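Local structure of adenylate isopentenyltransferase (3A8T) at residues 75-80 against 226-231. The protein catalyses the magnesium-dependent transfer of an isopentenyl group from dimethylallyl diphosphate to ATP, ADP or AMP, a step in plant cytokinin biosynthesis. Residues are numbered along the deposited sequence; the frame is centred on the assembly and turned at random.
With ATP (adenosine-5'-triphosphate), chain B.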
loop_
_atom_site.group_PDB
_atom_site.type_symbol
_atom_site.label_atom_id
_atom_site.label_comp_id
_atom_site.label_asym_id
_atom_site.label_seq_id
_atom_site.Cartn_x
_atom_site.Cartn_y
_atom_site.Cartn_z
ATOM N N GLN A 75 -5.795 0.381 -2.870
ATOM C CA GLN A 75 -5.434 1.463 -3.757
ATOM C C GLN A 75 -6.014 1.386 -5.150
ATOM O O GLN A 75 -5.834 2.324 -5.931
ATOM C CB GLN A 75 -3.907 1.576 -3.844
ATOM C CG GLN A 75 -3.296 2.081 -2.559
ATOM C CD GLN A 75 -1.865 2.485 -2.679
ATOM O OE1 GLN A 75 -1.289 2.482 -3.750
ATOM N NE2 GLN A 75 -1.280 2.849 -1.580
ATOM N N VAL A 76 -6.704 0.288 -5.456
ATOM C CA VAL A 76 -7.254 0.131 -6.779
ATOM C C VAL A 76 -8.524 0.951 -6.866
ATOM O O VAL A 76 -8.937 1.296 -7.944
ATOM C CB VAL A 76 -7.602 -1.389 -7.165
ATOM C CG1 VAL A 76 -6.354 -2.214 -7.221
ATOM C CG2 VAL A 76 -8.597 -2.045 -6.149
ATOM N N TYR A 77 -9.120 1.284 -5.730
ATOM C CA TYR A 77 -10.375 2.006 -5.719
ATOM C C TYR A 77 -10.182 3.482 -5.737
ATOM O O TYR A 77 -9.235 3.957 -5.150
ATOM C CB TYR A 77 -11.167 1.665 -4.471
ATOM C CG TYR A 77 -11.449 0.187 -4.301
ATOM C CD1 TYR A 77 -12.337 -0.473 -5.140
ATOM C CD2 TYR A 77 -10.792 -0.555 -3.329
ATOM C CE1 TYR A 77 -12.554 -1.837 -5.011
ATOM C CE2 TYR A 77 -11.004 -1.916 -3.188
ATOM C CZ TYR A 77 -11.878 -2.548 -4.027
ATOM O OH TYR A 77 -12.079 -3.883 -3.913
ATOM N N LYS A 78 -11.075 4.210 -6.418
ATOM C CA LYS A 78 -11.028 5.673 -6.446
ATOM C C LYS A 78 -11.516 6.039 -5.049
ATOM O O LYS A 78 -12.472 5.446 -4.542
ATOM C CB LYS A 78 -12.017 6.240 -7.469
ATOM C CG LYS A 78 -12.105 5.460 -8.782
ATOM C CD LYS A 78 -13.328 5.861 -9.580
ATOM C CE LYS A 78 -14.596 5.723 -8.703
ATOM N NZ LYS A 78 -15.790 6.625 -9.030
ATOM N N GLY A 79 -10.894 6.995 -4.396
ATOM C CA GLY A 79 -11.391 7.332 -3.073
ATOM C C GLY A 79 -10.367 7.153 -1.965
ATOM O O GLY A 79 -9.384 6.386 -2.129
ATOM N N LEU A 80 -10.608 7.857 -0.849
ATOM C CA LEU A 80 -9.757 7.844 0.334
ATOM C C LEU A 80 -8.301 7.850 -0.042
ATOM O O LEU A 80 -7.545 7.039 0.458
ATOM C CB LEU A 80 -10.053 6.615 1.202
ATOM C CG LEU A 80 -11.523 6.363 1.621
ATOM C CD1 LEU A 80 -11.582 5.037 2.369
ATOM C CD2 LEU A 80 -12.088 7.482 2.468
ATOM N N THR A 226 -16.325 -5.424 2.966
ATOM C CA THR A 226 -16.110 -5.624 1.562
ATOM C C THR A 226 -15.534 -4.388 0.868
ATOM O O THR A 226 -15.964 -3.269 1.110
ATOM C CB THR A 226 -17.430 -6.100 0.864
ATOM O OG1 THR A 226 -17.235 -6.144 -0.561
ATOM C CG2 THR A 226 -18.551 -5.142 1.155
ATOM N N GLY A 227 -14.522 -4.631 0.026
ATOM C CA GLY A 227 -13.883 -3.599 -0.776
ATOM C C GLY A 227 -13.155 -2.485 -0.011
ATOM O O GLY A 227 -12.519 -2.740 1.047
ATOM N N LEU A 228 -13.251 -1.268 -0.566
ATOM C CA LEU A 228 -12.638 -0.078 0.034
ATOM C C LEU A 228 -13.032 0.103 1.510
ATOM O O LEU A 228 -12.311 0.708 2.274
ATOM C CB LEU A 228 -13.013 1.185 -0.749
ATOM C CG LEU A 228 -12.300 2.455 -0.254
ATOM C CD1 LEU A 228 -10.835 2.227 -0.357
ATOM C CD2 LEU A 228 -12.644 3.676 -1.050
ATOM N N ARG A 229 -14.174 -0.442 1.919
ATOM C CA ARG A 229 -14.571 -0.276 3.302
ATOM C C ARG A 229 -13.713 -1.133 4.261
ATOM O O ARG A 229 -13.843 -1.028 5.462
ATOM C CB ARG A 229 -16.086 -0.522 3.450
ATOM C CG ARG A 229 -16.880 0.538 2.754
ATOM C CD ARG A 229 -18.348 0.580 3.162
ATOM N NE ARG A 229 -18.513 0.675 4.604
ATOM C CZ ARG A 229 -18.315 1.774 5.338
ATOM N NH1 ARG A 229 -17.958 2.937 4.785
ATOM N NH2 ARG A 229 -18.366 1.678 6.659
ATOM N N LYS A 230 -12.841 -1.973 3.705
ATOM C CA LYS A 230 -11.897 -2.764 4.491
ATOM C C LYS A 230 -10.635 -1.962 4.904
ATOM O O LYS A 230 -9.954 -2.369 5.831
ATOM C CB LYS A 230 -11.375 -3.962 3.701
ATOM C CG LYS A 230 -12.424 -4.974 3.324
ATOM C CD LYS A 230 -11.781 -6.087 2.526
ATOM C CE LYS A 230 -11.445 -7.238 3.432
ATOM N NZ LYS A 230 -10.620 -8.245 2.705
ATOM N N ALA A 231 -10.330 -0.864 4.211
ATOM C CA ALA A 231 -9.147 -0.029 4.441
ATOM C C ALA A 231 -8.899 0.273 5.893
ATOM O O ALA A 231 -9.841 0.612 6.591
ATOM C CB ALA A 231 -9.300 1.265 3.658
HETATM P PG ATP B . -5.759 -10.740 2.851
HETATM O O1G ATP B . -6.163 -11.558 1.665
HETATM O O2G ATP B . -7.071 -9.903 3.337
HETATM O O3G ATP B . -5.285 -11.695 4.063
HETATM P PB ATP B . -4.060 -9.608 1.002
HETATM O O1B ATP B . -2.966 -10.473 0.678
HETATM O O2B ATP B . -5.265 -9.987 0.099
HETATM O O3B ATP B . -4.469 -9.732 2.541
HETATM P PA ATP B . -3.181 -7.057 1.822
HETATM O O1A ATP B . -2.322 -7.632 2.846
HETATM O O2A ATP B . -2.329 -5.866 1.120
HETATM O O3A ATP B . -3.621 -8.091 0.615
HETATM O "O5'" ATP B . -4.474 -6.293 2.446
HETATM C "C5'" ATP B . -5.080 -6.985 3.503
HETATM C "C4'" ATP B . -5.862 -5.959 4.300
HETATM O "O4'" ATP B . -4.955 -4.955 4.773
HETATM C "C3'" ATP B . -6.918 -5.172 3.485
HETATM O "O3'" ATP B . -8.160 -5.869 3.457
HETATM C "C2'" ATP B . -6.981 -3.833 4.239
HETATM O "O2'" ATP B . -7.866 -3.920 5.301
HETATM C "C1'" ATP B . -5.573 -3.609 4.743
HETATM N N9 ATP B . -4.825 -2.705 3.827
HETATM C C8 ATP B . -3.959 -3.088 2.804
HETATM N N7 ATP B . -3.550 -2.037 2.124
HETATM C C5 ATP B . -4.112 -0.914 2.654
HETATM C C6 ATP B . -4.079 0.510 2.373
HETATM N N6 ATP B . -3.349 1.040 1.339
HETATM N N1 ATP B . -4.804 1.328 3.165
HETATM C C2 ATP B . -5.526 0.859 4.174
HETATM N N3 ATP B . -5.594 -0.440 4.472
HETATM C C4 ATP B . -4.933 -1.346 3.769
#
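Leu-228 lies between Tyr-77 and Leu-80 and illustrates how one aliphatic side chain can couple two loops that are far apart in sequence. Its CB packs against the ring of Tyr-77, 3.8 Å from CD2, while its branched end meets Leu-80, whose CD1 comes within 3.7 Å of Leu-228 CG. With CG anti to the backbone N (chi1 -175°), the branch points away from the amide that lies over the ring and extends toward Leu-80, though CD1 stays near the tyrosine. Leu-228 CD2 also reaches the backbone of 75-80, 3.9 Å from Lys-78 O.

The tyrosine meets main chain as well. Leu-228 N lies over one face of its ring, 3.5 Å from CE2, while Val-76 CG2 sits over the centre of the opposite face, 3.7 Å above the plane. At the phenol end, OH touches Gly-227 CA and is hydrogen-bonded to Leu-110 N.

One short 3-10 turn, 228-230, links this apolar contact to the ATP-binding site, to which Lys-230 and Ala-231 belong: Lys-230 O, two residues after Leu-228, accepts a 2.7 Å hydrogen bond from ATP O2', and Ala-231 CB lies 3.8 Å from C2 of the adenine. The contact joins the loop between strands 66-70 and 97-98 to the one between helices 203-210 and 234-243, with Phe-210 of the former helix touching both leucines and Val-234 of the latter touching Leu-80.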